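PDB 4EMY: aminotransferase class I and II from Anaerococcus prevotii, which binds pyridoxal 5'-phosphate and, as a homodimer, probably works as a transaminase. Local coordinates for residues A[55-63]-A[317-328]; A[357-367]-A[382-392]. One frame throughout, in Å; residues are numbered along the deposited sequence.

Contact 1: A[55-63]-A[317-328]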
loop_
_atom_site.group_PDB
_atom_site.type_symbol
_atom_site.label_atom_id
_atom_site.label_comp_id
_atom_site.label_asym_id
_atom_site.label_seq_id
_atom_site.Cartn_x
_atom_site.Cartn_y
_atom_site.Cartn_z
ATOM N N ILE A 55 21.351 -8.042 4.336
ATOM C CA ILE A 55 22.087 -7.747 3.118
ATOM C C ILE A 55 21.347 -6.660 2.357
ATOM O O ILE A 55 20.210 -6.853 1.927
ATOM C CB ILE A 55 22.222 -8.989 2.206
ATOM C CG1 ILE A 55 22.924 -10.149 2.929
ATOM C CG2 ILE A 55 22.923 -8.627 0.903
ATOM C CD1 ILE A 55 24.413 -10.272 2.669
ATOM N N ALA A 56 21.988 -5.509 2.209
ATOM C CA ALA A 56 21.499 -4.467 1.320
ATOM C C ALA A 56 22.506 -4.305 0.187
ATOM O O ALA A 56 23.620 -3.795 0.392
ATOM C CB ALA A 56 21.295 -3.163 2.075
ATOM N N LEU A 57 22.119 -4.775 -0.997
ATOM C CA LEU A 57 22.984 -4.737 -2.177
ATOM C C LEU A 57 23.424 -3.309 -2.505
ATOM O O LEU A 57 22.582 -2.439 -2.729
ATOM C CB LEU A 57 22.267 -5.354 -3.376
ATOM C CG LEU A 57 22.018 -6.858 -3.331
ATOM C CD1 LEU A 57 20.952 -7.236 -4.342
ATOM C CD2 LEU A 57 23.303 -7.630 -3.583
ATOM N N PRO A 58 24.742 -3.052 -2.510
ATOM C CA PRO A 58 25.223 -1.710 -2.836
ATOM C C PRO A 58 24.716 -1.192 -4.188
ATOM O O PRO A 58 24.350 -0.026 -4.295
ATOM C CB PRO A 58 26.745 -1.884 -2.859
ATOM C CG PRO A 58 26.991 -3.005 -1.915
ATOM C CD PRO A 58 25.845 -3.950 -2.130
ATOM N N SER A 59 24.676 -2.061 -5.197
ATOM C CA SER A 59 24.235 -1.685 -6.540
ATOM C C SER A 59 22.800 -1.175 -6.556
ATOM O O SER A 59 22.443 -0.365 -7.406
ATOM C CB SER A 59 24.364 -2.865 -7.494
ATOM O OG SER A 59 23.547 -3.936 -7.063
ATOM N N VAL A 60 21.984 -1.656 -5.620
ATOM C CA VAL A 60 20.634 -1.143 -5.426
ATOM C C VAL A 60 20.659 0.191 -4.667
ATOM O O VAL A 60 20.244 1.217 -5.199
ATOM C CB VAL A 60 19.726 -2.170 -4.710
ATOM C CG1 VAL A 60 18.327 -1.606 -4.496
ATOM C CG2 VAL A 60 19.646 -3.461 -5.507
ATOM N N TYR A 61 21.172 0.180 -3.440
ATOM C CA TYR A 61 21.130 1.367 -2.566
ATOM C C TYR A 61 22.063 2.539 -2.921
ATOM O O TYR A 61 21.850 3.658 -2.441
ATOM C CB TYR A 61 21.242 0.958 -1.090
ATOM C CG TYR A 61 20.023 0.185 -0.663
ATOM C CD1 TYR A 61 18.928 0.832 -0.103
ATOM C CD2 TYR A 61 19.938 -1.191 -0.885
ATOM C CE1 TYR A 61 17.794 0.125 0.249
ATOM C CE2 TYR A 61 18.805 -1.905 -0.538
ATOM C CZ TYR A 61 17.740 -1.242 0.028
ATOM O OH TYR A 61 16.618 -1.953 0.377
ATOM N N ASP A 62 23.063 2.300 -3.771
ATOM C CA ASP A 62 23.857 3.396 -4.325
ATOM C C ASP A 62 22.995 4.300 -5.211
ATOM O O ASP A 62 23.148 5.523 -5.196
ATOM C CB ASP A 62 25.070 2.886 -5.116
ATOM C CG ASP A 62 26.173 2.327 -4.225
ATOM O OD1 ASP A 62 26.288 2.755 -3.058
ATOM O OD2 ASP A 62 26.927 1.454 -4.704
ATOM N N ARG A 63 22.092 3.694 -5.977
ATOM C CA ARG A 63 21.190 4.451 -6.848
ATOM C C ARG A 63 20.308 5.406 -6.056
ATOM O O ARG A 63 20.136 6.556 -6.446
ATOM C CB ARG A 63 20.317 3.517 -7.691
ATOM C CG ARG A 63 21.093 2.487 -8.490
ATOM C CD ARG A 63 22.160 3.107 -9.372
ATOM N NE ARG A 63 23.362 2.278 -9.344
ATOM C CZ ARG A 63 24.531 2.643 -8.824
ATOM N NH1 ARG A 63 24.691 3.849 -8.300
ATOM N NH2 ARG A 63 25.552 1.798 -8.846
ATOM N N ASN A 317 25.037 0.531 -15.098
ATOM C CA ASN A 317 24.426 0.241 -13.799
ATOM C C ASN A 317 23.861 -1.175 -13.704
ATOM O O ASN A 317 23.578 -1.653 -12.605
ATOM C CB ASN A 317 23.353 1.282 -13.442
ATOM C CG ASN A 317 23.936 2.535 -12.799
ATOM O OD1 ASN A 317 24.964 2.481 -12.126
ATOM N ND2 ASN A 317 23.273 3.667 -12.995
ATOM N N LYS A 318 23.724 -1.844 -14.850
ATOM C CA LYS A 318 23.182 -3.206 -14.908
ATOM C C LYS A 318 24.228 -4.294 -14.650
ATOM O O LYS A 318 23.991 -5.196 -13.848
ATOM C CB LYS A 318 22.494 -3.449 -16.247
ATOM C CG LYS A 318 21.622 -4.688 -16.274
ATOM C CD LYS A 318 20.999 -4.868 -17.645
ATOM C CE LYS A 318 19.843 -5.849 -17.584
ATOM N NZ LYS A 318 19.563 -6.405 -18.935
ATOM N N LYS A 319 25.370 -4.209 -15.340
ATOM C CA LYS A 319 26.483 -5.153 -15.164
ATOM C C LYS A 319 26.804 -5.402 -13.693
ATOM O O LYS A 319 26.856 -6.556 -13.246
ATOM C CB LYS A 319 27.745 -4.652 -15.874
ATOM C CG LYS A 319 28.171 -5.482 -17.073
ATOM C CD LYS A 319 29.640 -5.260 -17.397
ATOM C CE LYS A 319 30.085 -6.120 -18.571
ATOM N NZ LYS A 319 31.290 -5.552 -19.241
ATOM N N ILE A 320 27.013 -4.307 -12.958
ATOM C CA ILE A 320 27.341 -4.345 -11.535
ATOM C C ILE A 320 26.260 -5.082 -10.748
ATOM O O ILE A 320 26.566 -5.901 -9.880
ATOM C CB ILE A 320 27.522 -2.923 -10.946
ATOM C CG1 ILE A 320 28.369 -2.035 -11.872
ATOM C CG2 ILE A 320 28.084 -2.983 -9.527
ATOM C CD1 ILE A 320 29.860 -2.345 -11.922
ATOM N N TYR A 321 24.998 -4.797 -11.060
ATOM C CA TYR A 321 23.898 -5.412 -10.328
ATOM C C TYR A 321 23.814 -6.925 -10.548
ATOM O O TYR A 321 23.635 -7.667 -9.583
ATOM C CB TYR A 321 22.557 -4.721 -10.607
ATOM C CG TYR A 321 21.392 -5.554 -10.163
ATOM C CD1 TYR A 321 20.601 -6.222 -11.093
ATOM C CD2 TYR A 321 21.102 -5.720 -8.808
ATOM C CE1 TYR A 321 19.542 -7.014 -10.690
ATOM C CE2 TYR A 321 20.042 -6.511 -8.398
ATOM C CZ TYR A 321 19.269 -7.155 -9.346
ATOM O OH TYR A 321 18.214 -7.945 -8.958
ATOM N N GLU A 322 23.955 -7.377 -11.798
ATOM C CA GLU A 322 23.958 -8.819 -12.112
ATOM C C GLU A 322 25.081 -9.545 -11.367
ATOM O O GLU A 322 24.837 -10.534 -10.682
ATOM C CB GLU A 322 24.085 -9.087 -13.623
ATOM C CG GLU A 322 23.213 -8.237 -14.537
ATOM C CD GLU A 322 21.734 -8.613 -14.517
ATOM O OE1 GLU A 322 21.370 -9.714 -14.017
ATOM O OE2 GLU A 322 20.925 -7.795 -15.021
ATOM N N GLN A 323 26.306 -9.041 -11.492
ATOM C CA GLN A 323 27.453 -9.641 -10.819
ATOM C C GLN A 323 27.253 -9.742 -9.305
ATOM O O GLN A 323 27.719 -10.696 -8.678
ATOM C CB GLN A 323 28.739 -8.877 -11.140
ATOM C CG GLN A 323 30.022 -9.638 -10.822
ATOM C CD GLN A 323 30.111 -10.983 -11.533
ATOM O OE1 GLN A 323 29.375 -11.928 -11.219
ATOM N NE2 GLN A 323 31.027 -11.078 -12.490
ATOM N N GLU A 324 26.555 -8.757 -8.736
ATOM C CA GLU A 324 26.196 -8.756 -7.317
ATOM C C GLU A 324 25.067 -9.734 -7.009
ATOM O O GLU A 324 25.044 -10.334 -5.928
ATOM C CB GLU A 324 25.827 -7.346 -6.846
ATOM C CG GLU A 324 27.027 -6.542 -6.373
ATOM C CD GLU A 324 26.689 -5.122 -5.948
ATOM O OE1 GLU A 324 27.508 -4.208 -6.220
ATOM O OE2 GLU A 324 25.618 -4.911 -5.343
ATOM N N LEU A 325 24.138 -9.887 -7.954
ATOM C CA LEU A 325 23.019 -10.822 -7.798
ATOM C C LEU A 325 23.492 -12.260 -7.939
ATOM O O LEU A 325 22.992 -13.138 -7.239
ATOM C CB LEU A 325 21.883 -10.531 -8.787
ATOM C CG LEU A 325 20.681 -11.486 -8.815
ATOM C CD1 LEU A 325 19.963 -11.560 -7.475
ATOM C CD2 LEU A 325 19.698 -11.104 -9.910
ATOM N N VAL A 326 24.455 -12.488 -8.836
ATOM C CA VAL A 326 25.073 -13.805 -9.009
ATOM C C VAL A 326 25.641 -14.287 -7.673
ATOM O O VAL A 326 25.315 -15.384 -7.225
ATOM C CB VAL A 326 26.168 -13.808 -10.103
ATOM C CG1 VAL A 326 26.935 -15.120 -10.101
ATOM C CG2 VAL A 326 25.557 -13.573 -11.476
ATOM N N ASP A 327 26.458 -13.449 -7.035
ATOM C CA ASP A 327 27.044 -13.765 -5.731
ATOM C C ASP A 327 25.980 -14.083 -4.696
ATOM O O ASP A 327 26.058 -15.109 -4.024
ATOM C CB ASP A 327 27.904 -12.608 -5.225
ATOM C CG ASP A 327 28.930 -12.163 -6.231
ATOM O OD1 ASP A 327 29.059 -12.817 -7.291
ATOM O OD2 ASP A 327 29.610 -11.149 -5.966
ATOM N N LEU A 328 24.994 -13.196 -4.577
ATOM C CA LEU A 328 23.897 -13.356 -3.626
ATOM C C LEU A 328 23.164 -14.686 -3.847
ATOM O O LEU A 328 22.910 -15.445 -2.906
ATOM C CB LEU A 328 22.931 -12.177 -3.752
ATOM C CG LEU A 328 21.840 -12.011 -2.695
ATOM C CD1 LEU A 328 22.427 -11.669 -1.331
ATOM C CD2 LEU A 328 20.861 -10.937 -3.138
#
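Glu324 reaches from helix 315-345 to the first turn of helix 58-63 and is gripped there by Ser59 through a single oxygen, OE2. The backbone N of Ser59 meets OE2 at 3.0 Å on its syn lone pair, with the N-H pointing well at it (161°). Ser59 OG donates to the same OE2 at 2.9 Å, coming from above the carboxylate plane. With its chain stretched out beyond CG (chi2 178°), Glu324 also lays OE2 against Pro58 CD. A negative charge beside this amino-terminal turn, just after the N-cap residue Leu57, is probably favourable to the helix dipole. An alanine in place of Glu324 would take away the acceptor shared by Ser59 N and OG and is likely to leave both without this mate. The tight, buried side lies next to this grip: Ser59 OG sits in the plane of the Tyr321 ring at its edge, 3.5 Å from CD2, and Leu57 CD1 packs on Leu328 CD2 at 3.9 Å. Ile55 CG2 extends the apolar row to Leu328 CD1. The other side is looser and more exposed. Ile320 only brushes Ser59 CB, and Asn317 OD1 lies over one face of the Arg63 guanidinium, 3.2 Å from NE, without a hydrogen bond; Arg63 pairs with Glu66. The two helix segments run at 140° with axes 9.3 Å apart. Tyr321 stacks on His263 and its OH bonds to Ser262 O, in the loop after strand 251-258; Asp62 forms a salt bridge to Arg69, which starts helix 69-73 of the second subunit.

Contact 2: A[357-367]-A[382-392]; sequences FFTFIPTDKAF and PSAKGIRVAIC
Thr359 to Pro362 pair antiparallel with Val389 to Gly386, the axes of the two strand segments approaching to 4.7 Å, and reciprocal N-H to O bonds join Thr359 with Val389 and Ile361 with Ile387. The ladder runs on to Thr363 N, which donates to Lys385 O at 3.1 Å. On one face, Arg388 lays its guanidinium flat on the Phe358 ring, the planes 15° apart and the CZ atom 3.8 Å from the ring centroid, an off-centre cation-pi stack. CG of Arg388 stands anti to the backbone N (chi1 -167°) and an extended chi2 carries CD over the ring; the bend at chi3 then lays the guanidinium on the same face. NH1 is bound by Asn190, a residue of the cofactor site, and NH2 by Ala43 O, fixing its rotation. The strands belong to the three-stranded antiparallel sheet of the small, C-terminal domain of this fold-type I enzyme, 386-389 lying between 359-362 and 381-382. Arg388 probably corresponds to the arginine that binds the substrate carboxylate in related aminotransferases. Phe360, on the same face as Arg388, sets its ring over Ile387 O, 3.3 Å from CD2, and turns its edge to Ser383 OG. The backbone angles of Gly386 would probably not admit a CB. Thr359, Ile361 and Val389 occupy the other face and pack on Phe339 of helix 315-345; Ile361 CD1 touches Val389 CG2 at 4.0 Å. At the far ends, Pro382 CB lies over the Phe367 ring and Cys392 CB over the Phe357 ring, both CH-pi contacts.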
loop_
_atom_site.group_PDB
_atom_site.type_symbol
_atom_site.label_atom_id
_atom_site.label_comp_id
_atom_site.label_asym_id
_atom_site.label_seq_id
_atom_site.Cartn_x
_atom_site.Cartn_y
_atom_site.Cartn_z
ATOM N N PHE A 357 14.016 -19.288 -0.122
ATOM C CA PHE A 357 14.663 -18.823 1.109
ATOM C C PHE A 357 14.623 -19.866 2.216
ATOM O O PHE A 357 15.248 -19.693 3.268
ATOM C CB PHE A 357 13.991 -17.539 1.616
ATOM C CG PHE A 357 14.601 -16.266 1.087
ATOM C CD1 PHE A 357 15.267 -16.234 -0.136
ATOM C CD2 PHE A 357 14.480 -15.084 1.808
ATOM C CE1 PHE A 357 15.822 -15.055 -0.614
ATOM C CE2 PHE A 357 15.029 -13.901 1.334
ATOM C CZ PHE A 357 15.692 -13.886 0.116
ATOM N N PHE A 358 13.885 -20.945 1.977
ATOM C CA PHE A 358 13.604 -21.916 3.019
ATOM C C PHE A 358 13.767 -23.329 2.501
ATOM O O PHE A 358 13.453 -23.604 1.341
ATOM C CB PHE A 358 12.168 -21.756 3.525
ATOM C CG PHE A 358 11.756 -20.334 3.782
ATOM C CD1 PHE A 358 11.102 -19.599 2.794
ATOM C CD2 PHE A 358 12.003 -19.734 5.009
ATOM C CE1 PHE A 358 10.711 -18.290 3.021
ATOM C CE2 PHE A 358 11.615 -18.422 5.241
ATOM C CZ PHE A 358 10.965 -17.701 4.247
ATOM N N THR A 359 14.267 -24.208 3.369
ATOM C CA THR A 359 14.238 -25.652 3.158
ATOM C C THR A 359 13.221 -26.214 4.138
ATOM O O THR A 359 13.011 -25.638 5.208
ATOM C CB THR A 359 15.598 -26.308 3.453
ATOM O OG1 THR A 359 16.024 -25.945 4.770
ATOM C CG2 THR A 359 16.643 -25.880 2.442
ATOM N N PHE A 360 12.598 -27.336 3.799
ATOM C CA PHE A 360 11.499 -27.831 4.619
ATOM C C PHE A 360 11.651 -29.279 5.043
ATOM O O PHE A 360 11.852 -30.171 4.216
ATOM C CB PHE A 360 10.167 -27.630 3.899
ATOM C CG PHE A 360 8.974 -27.634 4.807
ATOM C CD1 PHE A 360 8.249 -28.801 5.026
ATOM C CD2 PHE A 360 8.559 -26.464 5.434
ATOM C CE1 PHE A 360 7.137 -28.802 5.851
ATOM C CE2 PHE A 360 7.450 -26.458 6.265
ATOM C CZ PHE A 360 6.738 -27.628 6.471
ATOM N N ILE A 361 11.541 -29.493 6.350
ATOM C CA ILE A 361 11.511 -30.827 6.928
ATOM C C ILE A 361 10.063 -31.210 7.244
ATOM O O ILE A 361 9.444 -30.634 8.138
ATOM C CB ILE A 361 12.414 -30.932 8.180
ATOM C CG1 ILE A 361 13.876 -31.115 7.774
ATOM C CG2 ILE A 361 12.032 -32.132 9.027
ATOM C CD1 ILE A 361 14.608 -29.844 7.420
ATOM N N PRO A 362 9.511 -32.168 6.486
ATOM C CA PRO A 362 8.169 -32.672 6.789
ATOM C C PRO A 362 8.147 -33.533 8.061
ATOM O O PRO A 362 9.061 -34.330 8.296
ATOM C CB PRO A 362 7.812 -33.500 5.551
ATOM C CG PRO A 362 9.121 -33.880 4.951
ATOM C CD PRO A 362 10.075 -32.771 5.264
ATOM N N THR A 363 7.112 -33.333 8.878
ATOM C CA THR A 363 6.915 -34.047 10.147
ATOM C C THR A 363 5.548 -33.715 10.745
ATOM O O THR A 363 4.963 -32.669 10.446
ATOM C CB THR A 363 8.008 -33.725 11.196
ATOM O OG1 THR A 363 7.611 -34.245 12.470
ATOM C CG2 THR A 363 8.237 -32.220 11.328
ATOM N N ASP A 364 5.048 -34.601 11.601
ATOM C CA ASP A 364 3.779 -34.360 12.268
ATOM C C ASP A 364 3.936 -33.884 13.718
ATOM O O ASP A 364 2.961 -33.471 14.350
ATOM C CB ASP A 364 2.883 -35.597 12.189
ATOM C CG ASP A 364 1.404 -35.239 12.118
ATOM O OD1 ASP A 364 0.566 -36.172 12.084
ATOM O OD2 ASP A 364 1.078 -34.025 12.086
ATOM N N LYS A 365 5.163 -33.938 14.235
ATOM C CA LYS A 365 5.454 -33.499 15.607
ATOM C C LYS A 365 6.167 -32.135 15.632
ATOM O O LYS A 365 6.911 -31.827 16.568
ATOM C CB LYS A 365 6.274 -34.565 16.354
ATOM C CG LYS A 365 5.546 -35.894 16.542
ATOM C CD LYS A 365 6.497 -37.029 16.917
ATOM C CE LYS A 365 5.846 -38.393 16.695
ATOM N NZ LYS A 365 6.692 -39.544 17.128
ATOM N N ALA A 366 5.907 -31.318 14.614
ATOM C CA ALA A 366 6.652 -30.077 14.393
ATOM C C ALA A 366 6.651 -29.125 15.587
ATOM O O ALA A 366 7.681 -28.521 15.905
ATOM C CB ALA A 366 6.147 -29.367 13.146
ATOM N N PHE A 367 5.498 -28.996 16.241
ATOM C CA PHE A 367 5.361 -28.111 17.400
ATOM C C PHE A 367 6.118 -28.631 18.616
ATOM O O PHE A 367 6.637 -27.849 19.414
ATOM C CB PHE A 367 3.889 -27.879 17.742
ATOM C CG PHE A 367 3.191 -26.953 16.793
ATOM C CD1 PHE A 367 2.363 -27.452 15.793
ATOM C CD2 PHE A 367 3.368 -25.573 16.889
ATOM C CE1 PHE A 367 1.719 -26.591 14.909
ATOM C CE2 PHE A 367 2.727 -24.709 16.010
ATOM C CZ PHE A 367 1.902 -25.217 15.018
ATOM N N PRO A 382 7.279 -23.756 13.002
ATOM C CA PRO A 382 6.481 -24.977 12.955
ATOM C C PRO A 382 5.150 -24.802 12.239
ATOM O O PRO A 382 4.572 -23.713 12.257
ATOM C CB PRO A 382 6.207 -25.256 14.429
ATOM C CG PRO A 382 6.156 -23.904 15.049
ATOM C CD PRO A 382 7.188 -23.093 14.318
ATOM N N SER A 383 4.669 -25.875 11.619
ATOM C CA SER A 383 3.303 -25.923 11.111
ATOM C C SER A 383 2.781 -27.355 11.161
ATOM O O SER A 383 3.533 -28.286 11.474
ATOM C CB SER A 383 3.228 -25.369 9.688
ATOM O OG SER A 383 3.942 -26.196 8.789
ATOM N N ALA A 384 1.495 -27.525 10.846
ATOM C CA ALA A 384 0.864 -28.842 10.832
ATOM C C ALA A 384 1.579 -29.783 9.873
ATOM O O ALA A 384 1.459 -31.000 9.983
ATOM C CB ALA A 384 -0.601 -28.718 10.459
ATOM N N LYS A 385 2.341 -29.200 8.952
ATOM C CA LYS A 385 3.042 -29.941 7.911
ATOM C C LYS A 385 4.510 -30.215 8.244
ATOM O O LYS A 385 5.076 -31.210 7.800
ATOM C CB LYS A 385 2.934 -29.197 6.575
ATOM C CG LYS A 385 1.537 -29.156 5.976
ATOM C CD LYS A 385 1.169 -30.491 5.347
ATOM C CE LYS A 385 -0.057 -30.375 4.455
ATOM N NZ LYS A 385 -1.335 -30.249 5.213
ATOM N N GLY A 386 5.134 -29.330 9.009
ATOM C CA GLY A 386 6.513 -29.571 9.438
ATOM C C GLY A 386 7.293 -28.359 9.909
ATOM O O GLY A 386 6.734 -27.417 10.477
ATOM N N ILE A 387 8.594 -28.391 9.664
ATOM C CA ILE A 387 9.481 -27.331 10.104
ATOM C C ILE A 387 10.054 -26.579 8.908
ATOM O O ILE A 387 10.576 -27.184 7.966
ATOM C CB ILE A 387 10.608 -27.891 10.993
ATOM C CG1 ILE A 387 10.031 -28.382 12.322
ATOM C CG2 ILE A 387 11.685 -26.842 11.237
ATOM C CD1 ILE A 387 10.940 -29.329 13.072
ATOM N N ARG A 388 9.940 -25.255 8.952
ATOM C CA ARG A 388 10.505 -24.404 7.920
ATOM C C ARG A 388 11.815 -23.787 8.401
ATOM O O ARG A 388 11.844 -23.048 9.388
ATOM C CB ARG A 388 9.513 -23.320 7.513
ATOM C CG ARG A 388 9.900 -22.605 6.236
ATOM C CD ARG A 388 9.048 -21.375 6.011
ATOM N NE ARG A 388 9.361 -20.305 6.952
ATOM C CZ ARG A 388 8.870 -19.073 6.872
ATOM N NH1 ARG A 388 8.049 -18.743 5.888
ATOM N NH2 ARG A 388 9.212 -18.167 7.772
ATOM N N VAL A 389 12.889 -24.097 7.686
ATOM C CA VAL A 389 14.232 -23.656 8.047
ATOM C C VAL A 389 14.622 -22.505 7.137
ATOM O O VAL A 389 14.818 -22.702 5.935
ATOM C CB VAL A 389 15.252 -24.807 7.905
ATOM C CG1 VAL A 389 16.632 -24.367 8.363
ATOM C CG2 VAL A 389 14.795 -26.020 8.698
ATOM N N ALA A 390 14.725 -21.307 7.706
ATOM C CA ALA A 390 15.033 -20.117 6.920
ATOM C C ALA A 390 16.507 -20.088 6.583
ATOM O O ALA A 390 17.298 -19.349 7.179
ATOM C CB ALA A 390 14.612 -18.852 7.652
ATOM N N ILE A 391 16.870 -20.898 5.603
ATOM C CA ILE A 391 18.260 -21.095 5.250
ATOM C C ILE A 391 18.939 -19.796 4.785
ATOM O O ILE A 391 20.161 -19.702 4.755
ATOM C CB ILE A 391 18.392 -22.252 4.239
ATOM C CG1 ILE A 391 19.746 -22.926 4.396
ATOM C CG2 ILE A 391 18.123 -21.807 2.805
ATOM C CD1 ILE A 391 19.826 -24.257 3.690
ATOM N N CYS A 392 18.127 -18.795 4.458
ATOM C CA CYS A 392 18.599 -17.468 4.069
ATOM C C CYS A 392 19.201 -16.695 5.240
ATOM O O CYS A 392 19.989 -15.771 5.043
ATOM C CB CYS A 392 17.433 -16.668 3.505
ATOM S SG CYS A 392 16.064 -16.516 4.669
#

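How the contacts relate
Both segments of contact 1 precede those of contact 2 in the sequence; the centres of the two contacts are 30 Å apart, and their nearest atoms come within about 7 Å without touching. Helix 315-345 serves both: its early turns carry Glu324 and Leu328 of contact 1, and further on Phe339 covers one face of the strands of contact 2. Contact 2 borders the cofactor pocket, with Arg388 on Asn190 and the Phe358 side chain about 5 Å from a bound pyridoxal phosphate. Contact 1 stands further off, its Val60 side chain about 13 Å from a bound pyridoxal phosphate, though that of Leu328 is about 7 Å from Lys261. Leu47 touches Leu328 of contact 1 and Phe357 of contact 2.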